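Local atomic coordinates of uncharacterized CBS-domain protein (Klebsiella pneumoniae subsp. pneumoniae, PDB entry 3HF7), a protein that binds adenosine monophosphate through the CBS-domain pair held in this chain, part of a longer membrane protein of unknown function that may also bind flavin adenine dinucleotide. Residues 13-18 with 32-37; 38-43 with 71-76; 86-91 with 122-127; 102-107 with 113-118. All blocks are in the same frame, centred on the assembly; numbering follows the deposited sequence.

Contact 1: 13-18 with 32-37. With AMP (adenosine monophosphate), chain B.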
loop_
_atom_site.group_PDB
_atom_site.type_symbol
_atom_site.label_atom_id
_atom_site.label_comp_id
_atom_site.label_asym_id
_atom_site.label_seq_id
_atom_site.Cartn_x
_atom_site.Cartn_y
_atom_site.Cartn_z
ATOM N N GLU A 13 -10.313 -5.478 1.775
ATOM C CA GLU A 13 -10.655 -4.277 1.038
ATOM C C GLU A 13 -9.425 -3.549 0.521
ATOM O O GLU A 13 -9.520 -2.421 0.031
ATOM C CB GLU A 13 -11.398 -3.330 1.952
ATOM C CG GLU A 13 -12.444 -3.982 2.787
ATOM C CD GLU A 13 -13.714 -3.192 2.745
ATOM O OE1 GLU A 13 -14.006 -2.451 3.717
ATOM O OE2 GLU A 13 -14.395 -3.288 1.701
ATOM N N ILE A 14 -8.265 -4.178 0.656
ATOM C CA ILE A 14 -7.036 -3.608 0.145
ATOM C C ILE A 14 -7.012 -3.784 -1.366
ATOM O O ILE A 14 -7.112 -4.909 -1.866
ATOM C CB ILE A 14 -5.804 -4.267 0.793
ATOM C CG1 ILE A 14 -5.824 -4.021 2.304
ATOM C CG2 ILE A 14 -4.541 -3.703 0.215
ATOM C CD1 ILE A 14 -4.610 -4.519 3.074
ATOM N N VAL A 15 -6.907 -2.671 -2.091
ATOM C CA VAL A 15 -6.704 -2.699 -3.544
ATOM C C VAL A 15 -5.223 -2.907 -3.877
ATOM O O VAL A 15 -4.344 -2.140 -3.462
ATOM C CB VAL A 15 -7.200 -1.413 -4.238
ATOM C CG1 VAL A 15 -6.968 -1.502 -5.733
ATOM C CG2 VAL A 15 -8.687 -1.173 -3.948
ATOM N N GLY A 16 -4.959 -3.968 -4.616
ATOM C CA GLY A 16 -3.622 -4.271 -5.065
ATOM C C GLY A 16 -3.722 -5.068 -6.348
ATOM O O GLY A 16 -4.823 -5.336 -6.842
ATOM N N ILE A 17 -2.575 -5.438 -6.899
ATOM C CA ILE A 17 -2.553 -6.222 -8.115
ATOM C C ILE A 17 -1.695 -7.445 -7.920
ATOM O O ILE A 17 -0.581 -7.388 -7.388
ATOM C CB ILE A 17 -2.019 -5.433 -9.347
ATOM C CG1 ILE A 17 -2.706 -4.080 -9.486
ATOM C CG2 ILE A 17 -2.235 -6.226 -10.627
ATOM C CD1 ILE A 17 -1.936 -3.121 -10.411
ATOM N N ASP A 18 -2.249 -8.553 -8.378
ATOM C CA ASP A 18 -1.519 -9.789 -8.534
ATOM C C ASP A 18 -0.603 -9.618 -9.723
ATOM O O ASP A 18 -1.060 -9.475 -10.865
ATOM C CB ASP A 18 -2.482 -10.951 -8.774
ATOM C CG ASP A 18 -1.839 -12.291 -8.535
ATOM O OD1 ASP A 18 -0.591 -12.341 -8.394
ATOM O OD2 ASP A 18 -2.587 -13.301 -8.484
ATOM N N HIS A 32 -6.954 1.695 -13.747
ATOM C CA HIS A 32 -8.278 1.772 -13.100
ATOM C C HIS A 32 -8.185 1.855 -11.579
ATOM O O HIS A 32 -9.204 1.724 -10.884
ATOM C CB HIS A 32 -9.145 0.559 -13.478
ATOM C CG HIS A 32 -9.693 0.617 -14.871
ATOM N ND1 HIS A 32 -8.887 0.569 -15.991
ATOM C CD2 HIS A 32 -10.964 0.728 -15.327
ATOM C CE1 HIS A 32 -9.637 0.645 -17.076
ATOM N NE2 HIS A 32 -10.901 0.745 -16.702
ATOM N N SER A 33 -6.969 2.070 -11.067
ATOM C CA SER A 33 -6.730 2.122 -9.621
ATOM C C SER A 33 -7.567 3.209 -8.945
ATOM O O SER A 33 -7.467 4.379 -9.316
ATOM C CB SER A 33 -5.243 2.348 -9.339
ATOM O OG SER A 33 -5.012 2.606 -7.961
ATOM N N PRO A 34 -8.409 2.829 -7.966
ATOM C CA PRO A 34 -9.219 3.838 -7.284
ATOM C C PRO A 34 -8.452 4.637 -6.230
ATOM O O PRO A 34 -9.038 5.503 -5.591
ATOM C CB PRO A 34 -10.329 3.016 -6.632
ATOM C CG PRO A 34 -9.721 1.683 -6.411
ATOM C CD PRO A 34 -8.796 1.454 -7.573
ATOM N N HIS A 35 -7.157 4.378 -6.073
ATOM C CA HIS A 35 -6.344 5.024 -5.030
ATOM C C HIS A 35 -4.953 5.442 -5.498
ATOM O O HIS A 35 -4.475 4.982 -6.533
ATOM C CB HIS A 35 -6.187 4.080 -3.837
ATOM C CG HIS A 35 -7.475 3.782 -3.147
ATOM N ND1 HIS A 35 -8.129 4.716 -2.371
ATOM C CD2 HIS A 35 -8.243 2.667 -3.132
ATOM C CE1 HIS A 35 -9.242 4.185 -1.900
ATOM N NE2 HIS A 35 -9.336 2.945 -2.349
ATOM N N GLY A 36 -4.289 6.277 -4.703
ATOM C CA GLY A 36 -2.963 6.795 -5.045
ATOM C C GLY A 36 -1.816 5.803 -4.936
ATOM O O GLY A 36 -0.857 5.863 -5.715
ATOM N N ARG A 37 -1.890 4.914 -3.947
ATOM C CA ARG A 37 -0.913 3.832 -3.818
ATOM C C ARG A 37 -1.649 2.490 -3.887
ATOM O O ARG A 37 -2.813 2.397 -3.517
ATOM C CB ARG A 37 -0.116 3.940 -2.511
ATOM C CG ARG A 37 0.129 5.350 -1.985
ATOM C CD ARG A 37 1.447 5.921 -2.470
ATOM N NE ARG A 37 2.522 5.988 -1.460
ATOM C CZ ARG A 37 2.955 7.123 -0.903
ATOM N NH1 ARG A 37 2.371 8.262 -1.253
ATOM N NH2 ARG A 37 3.954 7.127 -0.001
HETATM P P AMP B . -6.410 7.931 -1.883
HETATM O O1P AMP B . -7.655 7.326 -2.509
HETATM O O2P AMP B . -5.107 7.252 -2.235
HETATM O O3P AMP B . -6.311 9.431 -1.934
HETATM O "O5'" AMP B . -6.588 7.667 -0.293
HETATM C "C5'" AMP B . -7.858 7.779 0.369
HETATM C "C4'" AMP B . -7.989 6.749 1.491
HETATM O "O4'" AMP B . -8.385 5.480 0.970
HETATM C "C3'" AMP B . -6.696 6.506 2.274
HETATM O "O3'" AMP B . -6.552 7.340 3.442
HETATM C "C2'" AMP B . -6.785 5.047 2.661
HETATM O "O2'" AMP B . -7.393 4.903 3.936
HETATM C "C1'" AMP B . -7.691 4.410 1.630
HETATM N N9 AMP B . -6.779 3.658 0.727
HETATM C C8 AMP B . -5.667 4.188 0.196
HETATM N N7 AMP B . -5.011 3.290 -0.572
HETATM C C5 AMP B . -5.696 2.148 -0.538
HETATM C C6 AMP B . -5.514 0.816 -1.140
HETATM N N6 AMP B . -4.451 0.566 -1.945
HETATM N N1 AMP B . -6.453 -0.120 -0.861
HETATM C C2 AMP B . -7.514 0.137 -0.060
HETATM N N3 AMP B . -7.724 1.334 0.528
HETATM C C4 AMP B . -6.865 2.377 0.326
#
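Val15 reaches across to Pro34 and His35, and with them it closes round one end of the AMP adenine. Its CG2 meets the proline ring at Pro34 CG, 3.9 Å away, and the same methyl lies at the edge of the His35 imidazole, near the ring plane. CG1 stands anti to the backbone N (chi1 -180°), which brings this second methyl up to Pro34 CD. The tight part of the contact is the nucleotide. The His35 ring lies over the base with AMP C4 3.6 Å above its plane, while its ND1 donates to phosphate O1P at 2.7 Å. Gly36 N donates to O2P at 2.8 Å. The backbone of Val15 reads the adenine edge: its N donates to AMP N1 at 2.9 Å, and its O takes a nearly straight bond, 170° at the hydrogen, from AMP N6. Arg37 O takes a second bond from that amino group, so N6 is gripped from both segments. The protein-to-protein part is loose by comparison, a small apolar touch at the surface with Pro34 exposed. From Gly16 onward the first segment becomes strand 16-18, parallel to strand 37-41, while the 32-37 loop joins helix 23-31 to that neighbouring strand; Ile17 packs back on the helix.

Contact 2: 38-43 with 71-76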
loop_
_atom_site.group_PDB
_atom_site.type_symbol
_atom_site.label_atom_id
_atom_site.label_comp_id
_atom_site.label_asym_id
_atom_site.label_seq_id
_atom_site.Cartn_x
_atom_site.Cartn_y
_atom_site.Cartn_z
ATOM N N ILE A 38 -0.984 1.450 -4.374
ATOM C CA ILE A 38 -1.595 0.116 -4.417
ATOM C C ILE A 38 -0.554 -0.961 -4.249
ATOM O O ILE A 38 0.595 -0.780 -4.644
ATOM C CB ILE A 38 -2.345 -0.167 -5.721
ATOM C CG1 ILE A 38 -1.473 0.193 -6.921
ATOM C CG2 ILE A 38 -3.694 0.545 -5.729
ATOM C CD1 ILE A 38 -1.344 -0.906 -7.896
ATOM N N VAL A 39 -0.980 -2.094 -3.684
ATOM C CA VAL A 39 -0.060 -3.166 -3.332
ATOM C C VAL A 39 0.227 -4.021 -4.556
ATOM O O VAL A 39 -0.685 -4.404 -5.291
ATOM C CB VAL A 39 -0.587 -4.041 -2.147
ATOM C CG1 VAL A 39 0.478 -5.031 -1.683
ATOM C CG2 VAL A 39 -1.031 -3.178 -0.976
ATOM N N LEU A 40 1.507 -4.298 -4.778
ATOM C CA LEU A 40 1.924 -5.307 -5.740
ATOM C C LEU A 40 2.218 -6.590 -4.977
ATOM O O LEU A 40 2.993 -6.588 -4.011
ATOM C CB LEU A 40 3.163 -4.830 -6.504
ATOM C CG LEU A 40 3.049 -3.521 -7.301
ATOM C CD1 LEU A 40 4.386 -3.224 -7.999
ATOM C CD2 LEU A 40 1.873 -3.539 -8.310
ATOM N N TYR A 41 1.586 -7.679 -5.392
ATOM C CA TYR A 41 1.839 -8.971 -4.766
ATOM C C TYR A 41 1.829 -10.117 -5.784
ATOM O O TYR A 41 1.346 -9.975 -6.920
ATOM C CB TYR A 41 0.791 -9.244 -3.686
ATOM C CG TYR A 41 -0.624 -9.320 -4.218
ATOM C CD1 TYR A 41 -1.105 -10.481 -4.841
ATOM C CD2 TYR A 41 -1.483 -8.233 -4.109
ATOM C CE1 TYR A 41 -2.408 -10.540 -5.328
ATOM C CE2 TYR A 41 -2.776 -8.287 -4.602
ATOM C CZ TYR A 41 -3.226 -9.424 -5.202
ATOM O OH TYR A 41 -4.513 -9.445 -5.669
ATOM N N ARG A 42 2.338 -11.264 -5.354
ATOM C CA ARG A 42 2.305 -12.445 -6.168
ATOM C C ARG A 42 1.303 -13.424 -5.531
ATOM O O ARG A 42 1.552 -13.965 -4.443
ATOM C CB ARG A 42 3.710 -13.028 -6.227
ATOM C CG ARG A 42 4.029 -13.847 -7.462
ATOM C CD ARG A 42 5.528 -14.169 -7.497
ATOM N NE ARG A 42 6.095 -14.120 -6.145
ATOM C CZ ARG A 42 7.117 -13.346 -5.757
ATOM N NH1 ARG A 42 7.749 -12.545 -6.619
ATOM N NH2 ARG A 42 7.521 -13.395 -4.491
ATOM N N ASP A 43 0.162 -13.624 -6.200
ATOM C CA ASP A 43 -0.848 -14.625 -5.804
ATOM C C ASP A 43 -1.862 -14.153 -4.778
ATOM O O ASP A 43 -3.073 -14.256 -4.986
ATOM C CB ASP A 43 -0.192 -15.897 -5.281
ATOM C CG ASP A 43 0.456 -16.699 -6.373
ATOM O OD1 ASP A 43 -0.071 -16.669 -7.507
ATOM O OD2 ASP A 43 1.481 -17.366 -6.101
ATOM N N ILE A 71 9.990 -2.364 -15.227
ATOM C CA ILE A 71 9.968 -0.938 -14.942
ATOM C C ILE A 71 8.993 -0.654 -13.800
ATOM O O ILE A 71 9.341 0.061 -12.848
ATOM C CB ILE A 71 9.660 -0.107 -16.226
ATOM C CG1 ILE A 71 10.961 0.262 -16.965
ATOM C CG2 ILE A 71 8.893 1.178 -15.900
ATOM C CD1 ILE A 71 11.788 -0.913 -17.549
ATOM N N MET A 72 7.801 -1.255 -13.885
ATOM C CA MET A 72 6.759 -1.098 -12.872
ATOM C C MET A 72 7.265 -1.486 -11.487
ATOM O O MET A 72 7.144 -0.720 -10.539
ATOM C CB MET A 72 5.528 -1.933 -13.227
ATOM C CG MET A 72 4.373 -1.694 -12.284
ATOM S SD MET A 72 2.936 -2.741 -12.570
ATOM C CE MET A 72 3.673 -4.305 -12.134
ATOM N N LEU A 73 7.841 -2.683 -11.392
ATOM C CA LEU A 73 8.321 -3.212 -10.116
ATOM C C LEU A 73 9.438 -2.384 -9.482
ATOM O O LEU A 73 9.486 -2.221 -8.257
ATOM C CB LEU A 73 8.780 -4.649 -10.296
ATOM C CG LEU A 73 7.614 -5.612 -10.523
ATOM C CD1 LEU A 73 8.122 -6.972 -10.907
ATOM C CD2 LEU A 73 6.775 -5.685 -9.269
ATOM N N ARG A 74 10.326 -1.844 -10.309
ATOM C CA ARG A 74 11.447 -1.082 -9.786
ATOM C C ARG A 74 10.991 0.328 -9.403
ATOM O O ARG A 74 11.720 1.052 -8.738
ATOM C CB ARG A 74 12.603 -1.085 -10.795
ATOM C CG ARG A 74 12.934 -2.506 -11.239
ATOM C CD ARG A 74 14.353 -2.681 -11.727
ATOM N NE ARG A 74 14.508 -2.266 -13.121
ATOM C CZ ARG A 74 15.030 -1.100 -13.513
ATOM N NH1 ARG A 74 15.467 -0.209 -12.611
ATOM N NH2 ARG A 74 15.121 -0.828 -14.820
ATOM N N ALA A 75 9.774 0.689 -9.815
ATOM C CA ALA A 75 9.180 1.982 -9.512
ATOM C C ALA A 75 8.428 1.954 -8.189
ATOM O O ALA A 75 8.190 3.003 -7.582
ATOM C CB ALA A 75 8.250 2.395 -10.626
ATOM N N ALA A 76 8.030 0.758 -7.759
ATOM C CA ALA A 76 7.337 0.586 -6.484
ATOM C C ALA A 76 8.327 0.716 -5.327
ATOM O O ALA A 76 9.531 0.533 -5.515
ATOM C CB ALA A 76 6.630 -0.739 -6.448
#
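Leu40 points from its strand toward helix 69-75 and touches the 71-76 segment with both methyls. CD1 does most of the touching: it sits 3.7 Å from Leu73 CD2 and equally 3.7 Å from Ala76 CB, so one methyl touches both Leu73 and Ala76. CD2 faces Met72, whose CE is the nearest atom at 4.3 Å, a looser touch. The leucine takes a common extended shape, with CG anti to the carbonyl carbon (chi1 -59°) and chi2 at -180°, which carries the fork away from the strand toward the helix. Leu73 starts out along the flank of the helix, and its far end then swings in, so the two leucines meet at a slant through single methyls. Met72 and Ala76 instead aim their CB atoms at the strand. Met72 is extended through its first two torsions before it turns at the sulfur (chi3 66°), and this last bend sets the position of CE. The interaction is wholly apolar, and Leu40 and Met72 are both buried. Ala76 also rests on Ser50 and Leu52 of strand 48-53, the antiparallel neighbour of strand 37-41. What results is a helix packed on a small mixed sheet by apolar side chains, the alpha/beta layering of a CBS-domain pair, with the side chain of Leu40 about 10 Å from the bound AMP.

Contact 3: 86-91 with 122-127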
loop_
_atom_site.group_PDB
_atom_site.type_symbol
_atom_site.label_atom_id
_atom_site.label_comp_id
_atom_site.label_asym_id
_atom_site.label_seq_id
_atom_site.Cartn_x
_atom_site.Cartn_y
_atom_site.Cartn_z
ATOM N N THR A 86 -0.770 -1.327 17.220
ATOM C CA THR A 86 0.007 -0.145 17.516
ATOM C C THR A 86 -0.999 0.991 17.745
ATOM O O THR A 86 -1.959 1.149 16.975
ATOM C CB THR A 86 1.009 0.143 16.387
ATOM O OG1 THR A 86 2.019 -0.874 16.399
ATOM C CG2 THR A 86 1.677 1.496 16.548
ATOM N N PRO A 87 -0.815 1.750 18.836
ATOM C CA PRO A 87 -1.767 2.806 19.176
ATOM C C PRO A 87 -1.577 4.016 18.279
ATOM O O PRO A 87 -0.442 4.342 17.902
ATOM C CB PRO A 87 -1.417 3.154 20.631
ATOM C CG PRO A 87 -0.373 2.135 21.061
ATOM C CD PRO A 87 0.274 1.647 19.821
ATOM N N LEU A 88 -2.688 4.671 17.946
ATOM C CA LEU A 88 -2.682 5.795 17.014
ATOM C C LEU A 88 -1.648 6.837 17.405
ATOM O O LEU A 88 -0.964 7.414 16.550
ATOM C CB LEU A 88 -4.065 6.438 16.949
ATOM C CG LEU A 88 -5.201 5.552 16.435
ATOM C CD1 LEU A 88 -6.430 6.393 16.104
ATOM C CD2 LEU A 88 -4.743 4.778 15.216
ATOM N N SER A 89 -1.543 7.061 18.711
ATOM C CA SER A 89 -0.599 8.012 19.280
ATOM C C SER A 89 0.818 7.677 18.813
ATOM O O SER A 89 1.490 8.518 18.191
ATOM C CB SER A 89 -0.682 7.972 20.808
ATOM O OG SER A 89 -1.954 7.482 21.222
ATOM N N THR A 90 1.250 6.441 19.095
ATOM C CA THR A 90 2.605 6.001 18.778
ATOM C C THR A 90 2.855 6.040 17.275
ATOM O O THR A 90 3.910 6.514 16.831
ATOM C CB THR A 90 2.886 4.574 19.293
ATOM O OG1 THR A 90 2.149 4.344 20.499
ATOM C CG2 THR A 90 4.383 4.388 19.564
ATOM N N GLN A 91 1.889 5.552 16.495
ATOM C CA GLN A 91 2.042 5.523 15.042
ATOM C C GLN A 91 2.205 6.928 14.467
ATOM O O GLN A 91 3.016 7.120 13.559
ATOM C CB GLN A 91 0.891 4.773 14.356
ATOM C CG GLN A 91 1.190 4.355 12.923
ATOM C CD GLN A 91 2.522 3.618 12.754
ATOM O OE1 GLN A 91 3.317 3.961 11.889
ATOM N NE2 GLN A 91 2.759 2.604 13.575
ATOM N N LEU A 122 -4.634 11.059 11.693
ATOM C CA LEU A 122 -4.900 12.447 12.064
ATOM C C LEU A 122 -6.387 12.716 12.122
ATOM O O LEU A 122 -6.893 13.162 13.150
ATOM C CB LEU A 122 -4.219 13.412 11.094
ATOM C CG LEU A 122 -2.692 13.303 11.038
ATOM C CD1 LEU A 122 -2.168 13.796 9.707
ATOM C CD2 LEU A 122 -2.049 14.047 12.192
ATOM N N GLU A 123 -7.088 12.404 11.037
ATOM C CA GLU A 123 -8.517 12.674 10.941
ATOM C C GLU A 123 -9.280 12.015 12.070
ATOM O O GLU A 123 -10.322 12.505 12.495
ATOM C CB GLU A 123 -9.066 12.196 9.606
ATOM C CG GLU A 123 -8.884 13.207 8.501
ATOM C CD GLU A 123 -8.800 12.565 7.126
ATOM O OE1 GLU A 123 -9.799 11.931 6.687
ATOM O OE2 GLU A 123 -7.732 12.705 6.475
ATOM N N GLU A 124 -8.747 10.902 12.552
ATOM C CA GLU A 124 -9.384 10.191 13.627
ATOM C C GLU A 124 -9.110 10.944 14.915
ATOM O O GLU A 124 -10.050 11.354 15.615
ATOM C CB GLU A 124 -8.875 8.755 13.714
ATOM C CG GLU A 124 -9.974 7.770 14.082
ATOM C CD GLU A 124 -10.405 7.862 15.536
ATOM O OE1 GLU A 124 -9.523 8.000 16.420
ATOM O OE2 GLU A 124 -11.629 7.785 15.792
ATOM N N ILE A 125 -7.829 11.143 15.215
ATOM C CA ILE A 125 -7.448 11.892 16.405
ATOM C C ILE A 125 -8.301 13.170 16.573
ATOM O O ILE A 125 -8.988 13.331 17.586
ATOM C CB ILE A 125 -5.943 12.176 16.422
ATOM C CG1 ILE A 125 -5.196 10.847 16.558
ATOM C CG2 ILE A 125 -5.601 13.114 17.559
ATOM C CD1 ILE A 125 -3.733 10.918 16.300
ATOM N N VAL A 126 -8.306 14.037 15.563
ATOM C CA VAL A 126 -9.106 15.259 15.615
ATOM C C VAL A 126 -10.621 15.037 15.522
ATOM O O VAL A 126 -11.379 15.725 16.184
ATOM C CB VAL A 126 -8.670 16.276 14.540
ATOM C CG1 VAL A 126 -7.155 16.429 14.554
ATOM C CG2 VAL A 126 -9.173 15.858 13.154
ATOM N N GLY A 127 -11.056 14.092 14.695
ATOM C CA GLY A 127 -12.481 13.892 14.452
ATOM C C GLY A 127 -13.070 15.013 13.615
ATOM O O GLY A 127 -14.220 14.933 13.173
#
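The first turn of helix 88-98 meets the C-terminal part of helix 118-126, with the CA atoms of Leu88 and Ile125 7.8 Å apart and Pro87 at the N-cap position of the former. Leu88 carries the contact. Its CG lies anti to the carbonyl carbon (chi1 -62°), and CD1 comes within 3.5 Å of Glu124 OE1, an apolar methyl beside a carboxylate oxygen. The glutamate chain bends at chi2 (-73°) and crosses the leucine at about a right angle, its CB lying 4.2 Å from the same methyl. Both helices belong to the CBS domain, in which helix 118-126 directly follows strand 112-117 and leads from the AMP site to this outer edge of the chain. Ile125 adds a more distant touch, its CD1 4.5 Å from Leu88 O, and also packs on Leu92 one turn further along helix 88-98. Ile7 of helix 4-7 and Val2 touch both Leu88 and Glu124.

Contact 4: 102-107 with 113-118. With AMP (adenosine monophosphate), chain B.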
loop_
_atom_site.group_PDB
_atom_site.type_symbol
_atom_site.label_atom_id
_atom_site.label_comp_id
_atom_site.label_asym_id
_atom_site.label_seq_id
_atom_site.Cartn_x
_atom_site.Cartn_y
_atom_site.Cartn_z
ATOM N N VAL A 102 1.799 5.609 4.158
ATOM C CA VAL A 102 0.965 4.413 4.084
ATOM C C VAL A 102 1.693 3.207 4.677
ATOM O O VAL A 102 2.904 3.034 4.515
ATOM C CB VAL A 102 0.532 4.103 2.639
ATOM C CG1 VAL A 102 -0.190 2.769 2.572
ATOM C CG2 VAL A 102 -0.394 5.175 2.121
ATOM N N GLY A 103 0.943 2.371 5.379
ATOM C CA GLY A 103 1.526 1.208 5.995
ATOM C C GLY A 103 0.596 0.038 5.870
ATOM O O GLY A 103 -0.621 0.205 5.762
ATOM N N LEU A 104 1.182 -1.148 5.860
ATOM C CA LEU A 104 0.413 -2.371 5.934
ATOM C C LEU A 104 0.487 -2.856 7.358
ATOM O O LEU A 104 1.593 -2.989 7.920
ATOM C CB LEU A 104 0.955 -3.420 4.965
ATOM C CG LEU A 104 0.579 -3.139 3.504
ATOM C CD1 LEU A 104 0.831 -4.384 2.673
ATOM C CD2 LEU A 104 -0.873 -2.693 3.375
ATOM N N VAL A 105 -0.696 -3.076 7.947
ATOM C CA VAL A 105 -0.790 -3.577 9.319
ATOM C C VAL A 105 -0.601 -5.077 9.347
ATOM O O VAL A 105 -1.275 -5.819 8.641
ATOM C CB VAL A 105 -2.124 -3.231 9.999
ATOM C CG1 VAL A 105 -2.242 -3.954 11.357
ATOM C CG2 VAL A 105 -2.228 -1.725 10.185
ATOM N N VAL A 106 0.320 -5.507 10.194
ATOM C CA VAL A 106 0.760 -6.877 10.172
ATOM C C VAL A 106 0.800 -7.550 11.546
ATOM O O VAL A 106 1.118 -6.950 12.571
ATOM C CB VAL A 106 2.100 -6.998 9.405
ATOM C CG1 VAL A 106 3.272 -7.117 10.360
ATOM C CG2 VAL A 106 2.048 -8.161 8.457
ATOM N N ASP A 107 0.435 -8.817 11.506
ATOM C CA ASP A 107 0.469 -9.765 12.591
ATOM C C ASP A 107 1.853 -10.000 13.115
ATOM O O ASP A 107 2.827 -9.578 12.500
ATOM C CB ASP A 107 0.109 -11.078 11.948
ATOM C CG ASP A 107 -0.794 -11.860 12.754
ATOM O OD1 ASP A 107 -1.730 -11.254 13.313
ATOM O OD2 ASP A 107 -0.582 -13.087 12.810
ATOM N N GLN A 113 -3.244 -7.546 8.186
ATOM C CA GLN A 113 -4.594 -7.315 8.733
ATOM C C GLN A 113 -5.318 -6.183 8.002
ATOM O O GLN A 113 -6.550 -6.212 7.846
ATOM C CB GLN A 113 -4.534 -6.932 10.220
ATOM C CG GLN A 113 -3.777 -7.898 11.084
ATOM C CD GLN A 113 -4.427 -9.268 11.108
ATOM O OE1 GLN A 113 -5.549 -9.427 11.597
ATOM N NE2 GLN A 113 -3.729 -10.263 10.569
ATOM N N GLY A 114 -4.559 -5.165 7.594
ATOM C CA GLY A 114 -5.168 -4.037 6.912
ATOM C C GLY A 114 -4.213 -2.981 6.405
ATOM O O GLY A 114 -2.983 -3.152 6.411
ATOM N N LEU A 115 -4.794 -1.872 5.968
ATOM C CA LEU A 115 -4.031 -0.751 5.446
ATOM C C LEU A 115 -4.326 0.474 6.322
ATOM O O LEU A 115 -5.478 0.730 6.679
ATOM C CB LEU A 115 -4.456 -0.518 3.999
ATOM C CG LEU A 115 -3.942 0.554 3.046
ATOM C CD1 LEU A 115 -3.589 1.849 3.731
ATOM C CD2 LEU A 115 -2.759 0.017 2.265
ATOM N N VAL A 116 -3.286 1.230 6.665
ATOM C CA VAL A 116 -3.461 2.453 7.452
ATOM C C VAL A 116 -2.677 3.624 6.836
ATOM O O VAL A 116 -1.647 3.412 6.177
ATOM C CB VAL A 116 -3.069 2.217 8.934
ATOM C CG1 VAL A 116 -1.557 2.021 9.088
ATOM C CG2 VAL A 116 -3.562 3.360 9.806
ATOM N N THR A 117 -3.183 4.843 7.016
ATOM C CA THR A 117 -2.525 6.019 6.461
ATOM C C THR A 117 -2.513 7.152 7.475
ATOM O O THR A 117 -3.402 7.239 8.329
ATOM C CB THR A 117 -3.234 6.560 5.197
ATOM O OG1 THR A 117 -4.520 7.097 5.566
ATOM C CG2 THR A 117 -3.405 5.474 4.130
ATOM N N VAL A 118 -1.526 8.042 7.354
ATOM C CA VAL A 118 -1.457 9.200 8.234
ATOM C C VAL A 118 -2.697 10.063 8.099
ATOM O O VAL A 118 -3.240 10.498 9.113
ATOM C CB VAL A 118 -0.236 10.066 7.976
ATOM C CG1 VAL A 118 0.337 10.526 9.296
ATOM C CG2 VAL A 118 0.797 9.287 7.193
HETATM P P AMP B . -6.410 7.931 -1.883
HETATM O O1P AMP B . -7.655 7.326 -2.509
HETATM O O2P AMP B . -5.107 7.252 -2.235
HETATM O O3P AMP B . -6.311 9.431 -1.934
HETATM O "O5'" AMP B . -6.588 7.667 -0.293
HETATM C "C5'" AMP B . -7.858 7.779 0.369
HETATM C "C4'" AMP B . -7.989 6.749 1.491
HETATM O "O4'" AMP B . -8.385 5.480 0.970
HETATM C "C3'" AMP B . -6.696 6.506 2.274
HETATM O "O3'" AMP B . -6.552 7.340 3.442
HETATM C "C2'" AMP B . -6.785 5.047 2.661
HETATM O "O2'" AMP B . -7.393 4.903 3.936
HETATM C "C1'" AMP B . -7.691 4.410 1.630
HETATM N N9 AMP B . -6.779 3.658 0.727
HETATM C C8 AMP B . -5.667 4.188 0.196
HETATM N N7 AMP B . -5.011 3.290 -0.572
HETATM C C5 AMP B . -5.696 2.148 -0.538
HETATM C C6 AMP B . -5.514 0.816 -1.140
HETATM N N6 AMP B . -4.451 0.566 -1.945
HETATM N N1 AMP B . -6.453 -0.120 -0.861
HETATM C C2 AMP B . -7.514 0.137 -0.060
HETATM N N3 AMP B . -7.724 1.334 0.528
HETATM C C4 AMP B . -6.865 2.377 0.326
#
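Val102 and Thr117 stand side by side on one face of the antiparallel pair of strands 102-106 and 113-117, inside a four-stranded mixed sheet, their CG2 methyls 3.6 Å apart. On the same face, Leu115 touches both Val102 and Leu104: its CG is anti to the backbone N (chi1 179°), and the fork sends CD1 to Val102 CG1 at 3.7 Å and CD2 to Leu104 CD2 at 3.5 Å. In the backbone ladder beneath, Gly103 N donates to Val116 O at 2.9 Å, and Val116 N returns a bond to Gly103 O. Near the turn of this beta hairpin comes a classic beta bulge, in which Gln113 and Gly114 both face Val105: Gln113 N donates to Val105 O at 2.7 Å, while Gly114 O receives Val105 N. On the other face, Val116 turns CG1 into the position between backbone N and carbonyl carbon (chi1 70°), from which it meets Val105 CG2 at 4.0 Å. Gln113 bends at chi2 and its side chain crosses that of Asp107 obliquely, amide and carboxylate planes 22° apart, but NE2 bonds to Asp111 O. Thr117, the N-cap of helix 118-126, bonds through OG1 to Asp120 N and also appears to donate to the ribose O3' of AMP, though the placing of OG1 is less sure.

Contact 4 is the buried one, a hairpin built on backbone bonds with aliphatic side chains on both faces; contact 2 is partly buried and wholly apolar, strand against helix. Contact 1 lies at the surface, and polar bonds to AMP dominate it. Contacts 1 and 2 share a sheet, since strands 16-18 and 37-41 are neighbours joined by Ile17 N to Val39 O. Contacts 1 and 4 both touch AMP, and Ile14 of contact 1 packs against the hairpin of contact 4. Contact 3, its centre about 19 Å from the chain centre, is small and partly buried, a leucine methyl against a glutamate where two helices meet; the hairpin of contact 4 is nested in the chain between them.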